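Local coordinates for In2-1 family protein, glutathione transferase lambda3 (Populus trichocarpa, PDB 4PQI) that binds glutathione and probably acts as a thiol transferase, as a monomeric member of the plant Lambda class of glutathione transferases, at residues T50-K54 / I101-E105; K120-A124 / F170-E174; Y130-F134 / P152-L157; F142-A147 / V196-D200; D179-I183 / W211-V215. All coordinates share one frame; numbering follows the deposited sequence.

Contact 1: T50-K54 / I101-E105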
# COMPACT_ATOMS: atom_id res chain seq x y z
N THR A 50 -2.86 -3.46 5.84
CA THR A 50 -4.06 -3.25 6.64
C THR A 50 -4.53 -4.57 7.25
O THR A 50 -4.84 -4.63 8.45
CB THR A 50 -5.22 -2.59 5.82
OG1 THR A 50 -4.77 -1.38 5.19
CG2 THR A 50 -6.39 -2.26 6.71
N ARG A 51 -4.57 -5.62 6.44
CA ARG A 51 -4.93 -6.98 6.88
C ARG A 51 -4.08 -7.42 8.06
O ARG A 51 -4.58 -7.93 9.07
CB ARG A 51 -4.74 -7.96 5.72
CG ARG A 51 -4.82 -9.44 6.08
CD ARG A 51 -4.47 -10.25 4.83
NE ARG A 51 -4.30 -11.69 5.05
CZ ARG A 51 -3.14 -12.30 5.28
NH1 ARG A 51 -2.00 -11.61 5.38
NH2 ARG A 51 -3.12 -13.61 5.44
N ASN A 52 -2.77 -7.22 7.91
CA ASN A 52 -1.79 -7.61 8.91
C ASN A 52 -1.98 -6.84 10.21
O ASN A 52 -2.13 -7.43 11.28
CB ASN A 52 -0.36 -7.42 8.36
CG ASN A 52 -0.03 -8.40 7.22
OD1 ASN A 52 -0.83 -9.27 6.87
ND2 ASN A 52 1.16 -8.24 6.63
N PHE A 53 -1.98 -5.51 10.12
CA PHE A 53 -2.10 -4.67 11.31
C PHE A 53 -3.35 -4.95 12.15
O PHE A 53 -3.26 -5.06 13.37
CB PHE A 53 -2.05 -3.19 10.92
CG PHE A 53 -1.83 -2.28 12.08
CD1 PHE A 53 -0.54 -1.92 12.47
CD2 PHE A 53 -2.90 -1.79 12.81
CE1 PHE A 53 -0.32 -1.08 13.55
CE2 PHE A 53 -2.70 -0.94 13.90
CZ PHE A 53 -1.41 -0.59 14.26
N LYS A 54 -4.49 -5.11 11.50
CA LYS A 54 -5.74 -5.34 12.23
C LYS A 54 -5.84 -6.77 12.80
O LYS A 54 -6.73 -7.07 13.60
CB LYS A 54 -6.96 -4.98 11.37
CG LYS A 54 -6.97 -3.53 10.90
CD LYS A 54 -8.30 -3.13 10.22
CE LYS A 54 -9.48 -3.25 11.18
NZ LYS A 54 -9.69 -2.01 12.00
N ILE A 101 -9.16 -0.75 1.91
CA ILE A 101 -8.59 -0.49 3.23
C ILE A 101 -9.61 0.22 4.12
O ILE A 101 -9.68 0.01 5.34
CB ILE A 101 -7.23 0.23 3.18
CG1 ILE A 101 -7.34 1.65 2.60
CG2 ILE A 101 -6.22 -0.60 2.36
CD1 ILE A 101 -5.99 2.39 2.60
N LYS A 102 -10.44 1.03 3.48
CA LYS A 102 -11.54 1.68 4.20
C LYS A 102 -12.56 0.67 4.70
O LYS A 102 -13.11 0.82 5.79
CB LYS A 102 -12.22 2.69 3.30
CG LYS A 102 -11.57 4.05 3.33
CD LYS A 102 -11.93 4.82 2.08
CE LYS A 102 -11.47 6.26 2.17
NZ LYS A 102 -11.59 6.94 0.84
N TYR A 103 -12.78 -0.37 3.90
CA TYR A 103 -13.78 -1.40 4.21
C TYR A 103 -13.32 -2.33 5.33
O TYR A 103 -14.11 -2.71 6.22
CB TYR A 103 -14.08 -2.18 2.93
CG TYR A 103 -15.12 -3.28 3.05
CD1 TYR A 103 -16.37 -3.04 3.62
CD2 TYR A 103 -14.87 -4.54 2.54
CE1 TYR A 103 -17.32 -4.05 3.70
CE2 TYR A 103 -15.81 -5.54 2.61
CZ TYR A 103 -17.03 -5.30 3.19
OH TYR A 103 -17.96 -6.32 3.26
N LEU A 104 -12.04 -2.72 5.30
CA LEU A 104 -11.44 -3.45 6.41
C LEU A 104 -11.60 -2.64 7.69
O LEU A 104 -12.02 -3.18 8.71
CB LEU A 104 -9.97 -3.78 6.14
CG LEU A 104 -9.69 -4.79 5.02
CD1 LEU A 104 -8.26 -5.37 5.11
CD2 LEU A 104 -10.73 -5.90 5.04
N GLU A 105 -11.26 -1.35 7.64
CA GLU A 105 -11.39 -0.49 8.82
C GLU A 105 -12.83 -0.28 9.34
O GLU A 105 -13.05 -0.18 10.55
CB GLU A 105 -10.68 0.85 8.61
CG GLU A 105 -10.91 1.92 9.71
CD GLU A 105 -10.30 1.57 11.08
OE1 GLU A 105 -9.43 0.66 11.16
OE2 GLU A 105 -10.68 2.23 12.09
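T50 and I101 bring their CA atoms within 6.3 Å of each other where the helical segments 50-54 and 101-105 run side by side in the same sense. The axes of the two short segments come as near as 10.4 Å and differ in direction by only 18°, so contacts recur about one turn further on, at L104 and K54. At the N-terminal end, where the backbones come nearest, a compact branched residue fits. T50 sends its methyl CG2 to L104 CB at 3.9 Å, and its OG1 lies 3.3 Å from I101 CG2; the hydroxyl can sit among apolar atoms because it is hydrogen-bonded to the carbonyl O of R46, one turn back in its own helix. L104, a leucine with enough length to span the gap, reaches on with CD1 to within 3.9 Å of the backbone N of R51. K54 makes the polar part of the contact. Its chain bends at chi3 (62°) and again at chi4, laying CE 3.5 Å from L104 O and swinging NZ across the end of E105. The salt bridge from K54 NZ to E105 OE1 is 2.8 Å long, and the ammonium comes from above the carboxylate plane, 49° out of it. Both charges have further partners: K54 NZ bonds to P111 O, and E105 to L113 N and S112 OG. In the thioredoxin-like domain these helices lie together against the sheet, with R51 on L62 and L104 on I60 of strand 60-64, while L177 and I180 of helix 177-197 press on T50 from the all-helical domain.

Contact 2: K120-A124 / F170-E174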
# COMPACT_ATOMS: atom_id res chain seq x y z
N LYS A 120 -8.87 15.42 12.10
CA LYS A 120 -7.99 14.42 11.52
C LYS A 120 -8.71 13.62 10.42
O LYS A 120 -8.12 13.33 9.38
CB LYS A 120 -7.45 13.52 12.62
CG LYS A 120 -6.66 14.29 13.65
CD LYS A 120 -5.92 13.35 14.58
CE LYS A 120 -5.04 14.12 15.53
NZ LYS A 120 -4.09 13.22 16.23
N LYS A 121 -9.98 13.30 10.66
CA LYS A 121 -10.83 12.64 9.67
C LYS A 121 -10.92 13.45 8.38
O LYS A 121 -10.85 12.90 7.28
CB LYS A 121 -12.25 12.44 10.21
CG LYS A 121 -12.37 11.52 11.42
CD LYS A 121 -12.58 10.06 11.02
CE LYS A 121 -13.97 9.82 10.43
NZ LYS A 121 -14.21 8.36 10.14
N GLU A 122 -11.10 14.76 8.52
CA GLU A 122 -11.12 15.63 7.34
C GLU A 122 -9.79 15.68 6.58
O GLU A 122 -9.77 15.63 5.35
CB GLU A 122 -11.59 17.04 7.69
CG GLU A 122 -13.10 17.15 7.65
CD GLU A 122 -13.69 16.40 6.46
OE1 GLU A 122 -13.43 16.81 5.31
OE2 GLU A 122 -14.39 15.39 6.68
N PHE A 123 -8.68 15.81 7.31
CA PHE A 123 -7.37 15.81 6.67
C PHE A 123 -7.10 14.49 5.97
O PHE A 123 -6.42 14.45 4.94
CB PHE A 123 -6.25 16.03 7.68
CG PHE A 123 -4.98 16.51 7.07
CD1 PHE A 123 -4.98 17.60 6.22
CD2 PHE A 123 -3.77 15.89 7.35
CE1 PHE A 123 -3.82 18.07 5.65
CE2 PHE A 123 -2.58 16.36 6.78
CZ PHE A 123 -2.61 17.44 5.93
N ALA A 124 -7.59 13.40 6.55
CA ALA A 124 -7.41 12.07 5.96
C ALA A 124 -8.06 12.03 4.58
O ALA A 124 -7.51 11.45 3.64
CB ALA A 124 -8.01 11.00 6.86
N PHE A 170 0.90 10.91 9.22
CA PHE A 170 0.11 11.96 8.58
C PHE A 170 -0.97 12.55 9.47
O PHE A 170 -1.22 13.76 9.44
CB PHE A 170 -0.48 11.50 7.24
CG PHE A 170 0.53 11.42 6.13
CD1 PHE A 170 1.07 12.57 5.58
CD2 PHE A 170 0.92 10.19 5.62
CE1 PHE A 170 1.99 12.50 4.55
CE2 PHE A 170 1.86 10.11 4.59
CZ PHE A 170 2.40 11.27 4.06
N LEU A 171 -1.60 11.73 10.31
CA LEU A 171 -2.62 12.26 11.21
C LEU A 171 -2.09 12.45 12.63
O LEU A 171 -2.87 12.60 13.57
CB LEU A 171 -3.87 11.38 11.18
CG LEU A 171 -4.44 11.14 9.77
CD1 LEU A 171 -5.65 10.20 9.84
CD2 LEU A 171 -4.81 12.46 9.10
N GLY A 172 -0.77 12.45 12.79
CA GLY A 172 -0.17 12.75 14.08
C GLY A 172 0.29 11.55 14.89
O GLY A 172 1.13 10.76 14.44
N LYS A 173 -0.30 11.40 16.07
CA LYS A 173 0.05 10.35 17.02
C LYS A 173 -0.06 8.92 16.46
O LYS A 173 0.85 8.11 16.62
CB LYS A 173 -0.83 10.52 18.26
CG LYS A 173 -0.55 9.60 19.43
CD LYS A 173 -1.33 10.09 20.65
CE LYS A 173 -1.81 8.93 21.53
NZ LYS A 173 -2.79 8.04 20.83
N GLU A 174 -1.18 8.61 15.82
CA GLU A 174 -1.48 7.22 15.48
C GLU A 174 -1.23 6.88 14.01
O GLU A 174 -1.59 7.63 13.11
CB GLU A 174 -2.94 6.88 15.85
CG GLU A 174 -3.51 7.60 17.07
CD GLU A 174 -4.06 9.01 16.76
OE1 GLU A 174 -3.64 9.65 15.76
OE2 GLU A 174 -4.93 9.48 17.53
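K120, first of segment 120-124, stretches its chain fully beyond CG to the loop 170-174, where NZ gives L171 O a 3.0 Å hydrogen bond. The donor stands nearly on the line of the carbonyl, at a C=O...N angle of 164°. The ammonium also makes a salt bridge with D166 and a long one, 3.6 Å from K120 NZ to E174 OE1; a lysine suits this post because only a long chain with a charged end spans from helix to loop. A methionine in its place would probably leave D166 without its counter-charge and L171 O without its donor, weakening the tie between helix and loop. One turn on, F123 turns the edge of its ring to the loop, with CD2 3.9 Å from F170 O in the ring plane and 4.0 Å from L171 CD2. A124 is small enough to let L171 settle against the helix, its CB 3.9 Å from L171 CD1. G172 follows at a positive phi (100°) where a CB would jam against the preceding carbonyl O. In the C-terminal domain of the glutathione transferase fold, this glycine-containing loop leads into the central helix 177-197, and helix 118-139 holds it here.

Contact 3: Y130-F134 / P152-L157. Unlike the reference sequence in segment 152-157: H156 (reference Tyr).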
# COMPACT_ATOMS: atom_id res chain seq x y z
N TYR A 130 -5.55 13.12 -2.67
CA TYR A 130 -4.29 13.47 -3.30
C TYR A 130 -3.46 12.25 -3.77
O TYR A 130 -2.49 12.41 -4.49
CB TYR A 130 -3.47 14.39 -2.38
CG TYR A 130 -2.13 14.82 -2.93
CD1 TYR A 130 -0.95 14.30 -2.42
CD2 TYR A 130 -2.04 15.74 -3.97
CE1 TYR A 130 0.29 14.68 -2.91
CE2 TYR A 130 -0.80 16.14 -4.47
CZ TYR A 130 0.36 15.59 -3.94
OH TYR A 130 1.60 15.94 -4.42
N THR A 131 -3.86 11.04 -3.41
CA THR A 131 -3.02 9.86 -3.71
C THR A 131 -2.70 9.65 -5.20
O THR A 131 -1.55 9.40 -5.57
CB THR A 131 -3.58 8.55 -3.12
OG1 THR A 131 -4.87 8.28 -3.67
CG2 THR A 131 -3.67 8.62 -1.60
N ASP A 132 -3.71 9.73 -6.05
CA ASP A 132 -3.48 9.52 -7.48
C ASP A 132 -2.76 10.72 -8.12
O ASP A 132 -1.99 10.55 -9.07
CB ASP A 132 -4.77 9.14 -8.24
CG ASP A 132 -5.88 10.18 -8.08
OD1 ASP A 132 -5.87 10.91 -7.07
OD2 ASP A 132 -6.75 10.26 -8.97
N LYS A 133 -2.98 11.93 -7.59
CA LYS A 133 -2.19 13.08 -8.04
C LYS A 133 -0.70 12.97 -7.65
O LYS A 133 0.18 13.31 -8.45
CB LYS A 133 -2.76 14.42 -7.58
CG LYS A 133 -1.93 15.61 -8.07
CD LYS A 133 -2.62 16.95 -7.85
CE LYS A 133 -1.79 18.10 -8.41
NZ LYS A 133 -1.68 18.05 -9.90
N PHE A 134 -0.43 12.49 -6.44
CA PHE A 134 0.95 12.18 -6.03
C PHE A 134 1.60 11.18 -7.00
O PHE A 134 2.70 11.42 -7.51
CB PHE A 134 1.00 11.64 -4.59
CG PHE A 134 2.39 11.23 -4.15
CD1 PHE A 134 3.30 12.17 -3.70
CD2 PHE A 134 2.79 9.90 -4.23
CE1 PHE A 134 4.58 11.80 -3.33
CE2 PHE A 134 4.06 9.53 -3.85
CZ PHE A 134 4.96 10.49 -3.40
N PRO A 152 7.85 18.88 -5.98
CA PRO A 152 6.62 19.45 -5.42
C PRO A 152 5.70 18.40 -4.79
O PRO A 152 4.98 18.71 -3.84
CB PRO A 152 5.95 20.10 -6.64
CG PRO A 152 7.12 20.51 -7.49
CD PRO A 152 8.09 19.37 -7.36
N ALA A 153 5.73 17.18 -5.30
CA ALA A 153 4.88 16.13 -4.76
C ALA A 153 5.42 15.61 -3.42
O ALA A 153 4.65 15.40 -2.49
CB ALA A 153 4.68 15.00 -5.78
N PHE A 154 6.73 15.42 -3.31
CA PHE A 154 7.32 15.10 -2.01
C PHE A 154 7.21 16.28 -1.03
O PHE A 154 7.07 16.07 0.18
CB PHE A 154 8.76 14.61 -2.15
CG PHE A 154 8.86 13.29 -2.87
CD1 PHE A 154 8.44 12.11 -2.25
CD2 PHE A 154 9.34 13.23 -4.17
CE1 PHE A 154 8.50 10.89 -2.92
CE2 PHE A 154 9.42 12.02 -4.84
CZ PHE A 154 8.99 10.85 -4.22
N ASP A 155 7.26 17.50 -1.55
CA ASP A 155 7.10 18.69 -0.70
C ASP A 155 5.68 18.69 -0.10
O ASP A 155 5.49 19.02 1.06
CB ASP A 155 7.34 19.98 -1.49
CG ASP A 155 8.81 20.28 -1.71
OD1 ASP A 155 9.67 19.49 -1.27
OD2 ASP A 155 9.11 21.32 -2.35
N HIS A 156 4.70 18.32 -0.91
CA HIS A 156 3.33 18.24 -0.43
C HIS A 156 3.24 17.27 0.75
O HIS A 156 2.62 17.57 1.76
CB HIS A 156 2.38 17.85 -1.56
CG HIS A 156 0.98 18.38 -1.38
ND1 HIS A 156 0.70 19.73 -1.32
CD2 HIS A 156 -0.20 17.74 -1.22
CE1 HIS A 156 -0.60 19.90 -1.14
NE2 HIS A 156 -1.17 18.71 -1.08
N LEU A 157 3.90 16.12 0.65
CA LEU A 157 3.90 15.19 1.78
C LEU A 157 4.67 15.72 2.98
O LEU A 157 4.23 15.55 4.13
CB LEU A 157 4.45 13.82 1.36
CG LEU A 157 3.70 13.09 0.26
CD1 LEU A 157 4.26 11.69 0.13
CD2 LEU A 157 2.22 13.06 0.55
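Y130 and F134, a turn apart on helix 118-139, meet A153, F154, H156 and L157 of helix 151-160 in the all-helical domain of the glutathione transferase fold; the two short segments run roughly antiparallel, at 147°. H156 lays its CD2 3.4 Å above the plane of the Y130 ring, over its centre, with the two ring planes oblique at 49°. The phenol reaches further, Y130 OH lying 3.3 Å from A153 CA, and the short A153 CB fits between Y130 OH (3.5 Å) and F134 CD1 (3.8 Å). F134 goes deeper. Its CG stands anti to the backbone N (chi1 176°), carrying the ring across to helix 151-160, where its edge points at the face of F154 in a T-shaped pair with centroids 5.4 Å apart. L157 is long enough to bring CD1 to 3.5 Å from F134 CE1. Further out, helix 177-197 supports these rings: Y182 lies on Y130, L189 on F134 and L193 on F154. L208 of helix 206-215 touches both F154 and L157. The other face of the Y130 ring rests over the backbone N of F134. At the F134 edge, A153 O lies in the ring plane, 3.7 Å from CE1.

Contact 4: F142-A147 / V196-D200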
# COMPACT_ATOMS: atom_id res chain seq x y z
N PHE A 142 10.19 11.04 -14.50
CA PHE A 142 11.46 10.34 -14.67
C PHE A 142 12.32 10.89 -15.79
O PHE A 142 13.54 10.77 -15.75
CB PHE A 142 11.24 8.83 -14.85
CG PHE A 142 10.53 8.20 -13.70
CD1 PHE A 142 10.76 8.62 -12.40
CD2 PHE A 142 9.60 7.20 -13.92
CE1 PHE A 142 10.09 8.05 -11.35
CE2 PHE A 142 8.92 6.62 -12.86
CZ PHE A 142 9.16 7.04 -11.58
N LYS A 143 11.69 11.50 -16.78
CA LYS A 143 12.44 12.02 -17.93
C LYS A 143 12.81 13.50 -17.80
O LYS A 143 13.42 14.06 -18.71
CB LYS A 143 11.69 11.77 -19.25
CG LYS A 143 11.61 10.30 -19.65
CD LYS A 143 11.20 10.13 -21.11
CE LYS A 143 11.08 8.66 -21.51
NZ LYS A 143 9.92 7.98 -20.85
N GLY A 144 12.46 14.12 -16.68
CA GLY A 144 12.70 15.55 -16.53
C GLY A 144 13.57 15.90 -15.35
O GLY A 144 14.18 15.02 -14.73
N ASP A 145 13.65 17.19 -15.04
CA ASP A 145 14.36 17.66 -13.86
C ASP A 145 13.56 17.24 -12.63
O ASP A 145 12.45 17.72 -12.41
CB ASP A 145 14.52 19.17 -13.91
CG ASP A 145 15.49 19.69 -12.86
OD1 ASP A 145 16.52 20.28 -13.24
OD2 ASP A 145 15.21 19.53 -11.65
N LEU A 146 14.13 16.33 -11.84
CA LEU A 146 13.37 15.69 -10.77
C LEU A 146 12.93 16.65 -9.67
O LEU A 146 11.83 16.52 -9.14
CB LEU A 146 14.16 14.53 -10.17
CG LEU A 146 14.18 13.24 -10.99
CD1 LEU A 146 15.02 12.23 -10.27
CD2 LEU A 146 12.78 12.70 -11.22
N ALA A 147 13.79 17.61 -9.33
CA ALA A 147 13.47 18.59 -8.30
C ALA A 147 12.30 19.49 -8.69
O ALA A 147 11.54 19.93 -7.82
CB ALA A 147 14.71 19.43 -7.96
N VAL A 196 18.77 5.12 -9.36
CA VAL A 196 18.90 5.40 -10.78
C VAL A 196 19.18 6.88 -11.09
O VAL A 196 19.92 7.19 -12.02
CB VAL A 196 17.69 4.86 -11.57
CG1 VAL A 196 17.81 5.19 -13.04
CG2 VAL A 196 17.56 3.37 -11.36
N PHE A 197 18.60 7.78 -10.32
CA PHE A 197 18.76 9.21 -10.61
C PHE A 197 19.64 9.97 -9.61
O PHE A 197 19.86 11.18 -9.77
CB PHE A 197 17.39 9.88 -10.72
CG PHE A 197 16.52 9.28 -11.79
CD1 PHE A 197 16.55 9.77 -13.08
CD2 PHE A 197 15.67 8.21 -11.50
CE1 PHE A 197 15.75 9.21 -14.07
CE2 PHE A 197 14.88 7.65 -12.48
CZ PHE A 197 14.92 8.15 -13.77
N LYS A 198 20.15 9.27 -8.60
CA LYS A 198 20.92 9.90 -7.53
C LYS A 198 20.11 11.00 -6.85
O LYS A 198 20.64 12.06 -6.53
CB LYS A 198 22.23 10.47 -8.07
CG LYS A 198 23.01 9.50 -8.92
CD LYS A 198 23.90 10.24 -9.88
CE LYS A 198 24.38 9.31 -10.97
NZ LYS A 198 25.17 10.03 -11.99
N TYR A 199 18.83 10.74 -6.66
CA TYR A 199 17.94 11.71 -6.04
C TYR A 199 17.43 11.17 -4.71
O TYR A 199 16.75 10.15 -4.66
CB TYR A 199 16.79 12.06 -6.98
CG TYR A 199 15.82 13.09 -6.46
CD1 TYR A 199 16.09 14.45 -6.56
CD2 TYR A 199 14.62 12.70 -5.87
CE1 TYR A 199 15.20 15.39 -6.08
CE2 TYR A 199 13.72 13.64 -5.38
CZ TYR A 199 14.02 14.98 -5.50
OH TYR A 199 13.14 15.91 -5.03
N ASP A 200 17.79 11.86 -3.63
CA ASP A 200 17.38 11.49 -2.28
C ASP A 200 16.12 12.29 -1.94
O ASP A 200 16.15 13.51 -1.79
CB ASP A 200 18.50 11.82 -1.28
CG ASP A 200 18.19 11.38 0.15
OD1 ASP A 200 17.05 10.95 0.42
OD2 ASP A 200 19.08 11.48 1.01
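F142 and F197 provide the aromatic part of this contact. Their rings are nearly parallel, 18° apart, but slid so far that they barely overlap, with centroids separated by 6.0 Å; what touches is F197 CZ against F142 CB, at 3.9 Å. F197 CE1 also comes within 3.2 Å of F142 O. F197 suits its place by offering an apolar surface to both F142 CB and L146 CD1, and F192 meets both rings edge-to-face from within helix 177-197. The CH-pi part belongs to L146: its CB stands over the face of the Y199 ring, 4.3 Å from the centroid. Aliphatic packing centres on the same leucine. With CG anti to the carbonyl carbon (chi1 -77°), it sends CD1 between the two aromatic residues, 3.4 Å from F197 CB and 3.7 Å from Y199 CB. A serine replacing F197 would probably open a gap beside L146 CD1 and F142 CB, leaving the leucine branch less firmly held on that side. One polar bond serves the backbone: D145 is the N-cap of helix 146-149, its carboxylate accepting weakly from A147 N. Another joins side chains, Y199 OH to R205, and holds the phenol end. In the helical domain of a glutathione transferase, this joins the turn after helix 118-139 to the C-terminal end of the long central helix, where K198 leaves helical geometry with positive phi.

Contact 5: D179-I183 / W211-V215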
# COMPACT_ATOMS: atom_id res chain seq x y z
N ASP A 179 -1.12 6.76 6.12
CA ASP A 179 0.24 6.24 6.06
C ASP A 179 0.31 5.00 5.16
O ASP A 179 1.17 4.90 4.30
CB ASP A 179 0.75 5.89 7.47
CG ASP A 179 0.57 7.05 8.44
OD1 ASP A 179 1.21 8.10 8.21
OD2 ASP A 179 -0.20 6.92 9.42
N ILE A 180 -0.63 4.09 5.36
CA ILE A 180 -0.69 2.84 4.60
C ILE A 180 -0.89 3.09 3.10
O ILE A 180 -0.29 2.40 2.27
CB ILE A 180 -1.81 1.92 5.16
CG1 ILE A 180 -1.46 1.54 6.60
CG2 ILE A 180 -2.06 0.71 4.24
CD1 ILE A 180 -2.53 0.80 7.37
N ALA A 181 -1.72 4.07 2.77
CA ALA A 181 -1.99 4.41 1.37
C ALA A 181 -0.72 4.86 0.63
O ALA A 181 -0.50 4.49 -0.53
CB ALA A 181 -3.08 5.50 1.28
N TYR A 182 0.12 5.64 1.32
CA TYR A 182 1.31 6.22 0.70
C TYR A 182 2.59 5.38 0.72
O TYR A 182 3.38 5.41 -0.25
CB TYR A 182 1.60 7.60 1.31
CG TYR A 182 0.68 8.65 0.74
CD1 TYR A 182 0.97 9.24 -0.48
CD2 TYR A 182 -0.49 9.01 1.39
CE1 TYR A 182 0.14 10.18 -1.02
CE2 TYR A 182 -1.34 9.96 0.85
CZ TYR A 182 -1.01 10.54 -0.36
OH TYR A 182 -1.83 11.48 -0.93
N ILE A 183 2.81 4.66 1.81
CA ILE A 183 4.09 3.98 2.00
C ILE A 183 4.52 3.02 0.87
O ILE A 183 5.70 2.97 0.55
CB ILE A 183 4.24 3.33 3.43
CG1 ILE A 183 5.69 2.94 3.71
CG2 ILE A 183 3.38 2.07 3.58
CD1 ILE A 183 6.67 4.09 3.71
N TRP A 211 8.98 10.02 9.06
CA TRP A 211 7.83 9.21 8.67
C TRP A 211 8.24 7.83 8.13
O TRP A 211 7.74 6.80 8.59
CB TRP A 211 6.98 9.97 7.65
CG TRP A 211 5.77 9.22 7.21
CD1 TRP A 211 4.61 9.06 7.90
CD2 TRP A 211 5.60 8.55 5.96
NE1 TRP A 211 3.72 8.32 7.15
CE2 TRP A 211 4.31 7.98 5.96
CE3 TRP A 211 6.42 8.35 4.84
CZ2 TRP A 211 3.81 7.25 4.88
CZ3 TRP A 211 5.93 7.62 3.77
CH2 TRP A 211 4.63 7.09 3.80
N ILE A 212 9.16 7.81 7.16
CA ILE A 212 9.65 6.53 6.61
C ILE A 212 10.24 5.63 7.69
O ILE A 212 9.93 4.43 7.76
CB ILE A 212 10.68 6.75 5.47
CG1 ILE A 212 10.00 7.42 4.28
CG2 ILE A 212 11.26 5.41 5.01
CD1 ILE A 212 10.96 7.95 3.25
N GLU A 213 11.08 6.21 8.55
CA GLU A 213 11.68 5.49 9.65
C GLU A 213 10.63 4.91 10.58
O GLU A 213 10.74 3.76 11.01
CB GLU A 213 12.61 6.43 10.43
CG GLU A 213 13.55 5.75 11.38
CD GLU A 213 14.53 6.75 11.99
OE1 GLU A 213 14.61 7.89 11.48
OE2 GLU A 213 15.22 6.39 12.97
N GLU A 214 9.61 5.69 10.90
CA GLU A 214 8.63 5.26 11.89
C GLU A 214 7.66 4.21 11.32
O GLU A 214 7.25 3.28 12.02
CB GLU A 214 7.86 6.45 12.46
CG GLU A 214 8.73 7.42 13.28
CD GLU A 214 9.06 6.91 14.67
OE1 GLU A 214 8.48 5.88 15.10
OE2 GLU A 214 9.90 7.54 15.34
N VAL A 215 7.28 4.37 10.06
CA VAL A 215 6.43 3.36 9.42
C VAL A 215 7.22 2.05 9.35
O VAL A 215 6.67 0.96 9.58
CB VAL A 215 5.91 3.83 8.03
CG1 VAL A 215 5.32 2.65 7.23
CG2 VAL A 215 4.88 4.94 8.21
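D179, Y182 and I183 meet W211 and V215 in a buried, steep helix crossing near the middle of the protein, where helix 206-215 lies across the start of the central helix 177-197. The short axes cross at -108° and come no nearer than 11.6 Å, a wide spacing that the bulky indole fills. W211 CG is anti to the backbone N (chi1 -179°), which carries the ring across the gap; at its edge, NE1 gives D179 OD1 a 2.7 Å hydrogen bond. The bond is fairly straight (N-H...O 162°), with the acceptor close to the indole plane; it meets the carboxylate on its anti side, tilted out of plane. At the far end of the indole, I183 CD1 lies 3.6 Å from W211 CZ3, and Y182 CB is 4.0 Å from W211 CH2. I183 and V215 reach toward each other tip to tip, CG1 to CG1 at 3.6 Å, while V215 CG2 lies over one face of the indole; beta-branched residues suit this, being stiff and broad at the base. A buried aspartate needs several donors: OD1 also takes F170 N, and OD2 takes S176 N. These bonds and the helix N-terminus would probably stabilise its negative charge. The S176 N bond is one half of a capping box, consistent with the N-capping box known from this helix in glutathione transferases, here fastened to a second helix by tryptophan.

Overall arrangement
Contact 1 comes first along the chain and lies in the thioredoxin-like domain; contacts 2 to 5 all belong to the helical domain. Contacts 1 and 5 are nevertheless joined, their centres 15 Å apart, through T50 and I180, so helix 177-197 of the helical domain packs on helix 42-54 of the thioredoxin-like domain. Helix 118-139 serves contacts 2 and 3, and helix 177-197 serves contacts 4 and 5. Contact 3 falls within the span that contact 2 bridges, whereas the segments of contacts 3 and 4 interleave. F170 links contact 2 with contacts 3 and 5. Contact 4 lies farthest out, about 33 Å between centres from contact 1; helix 177-197 starts by contact 5 and ends there.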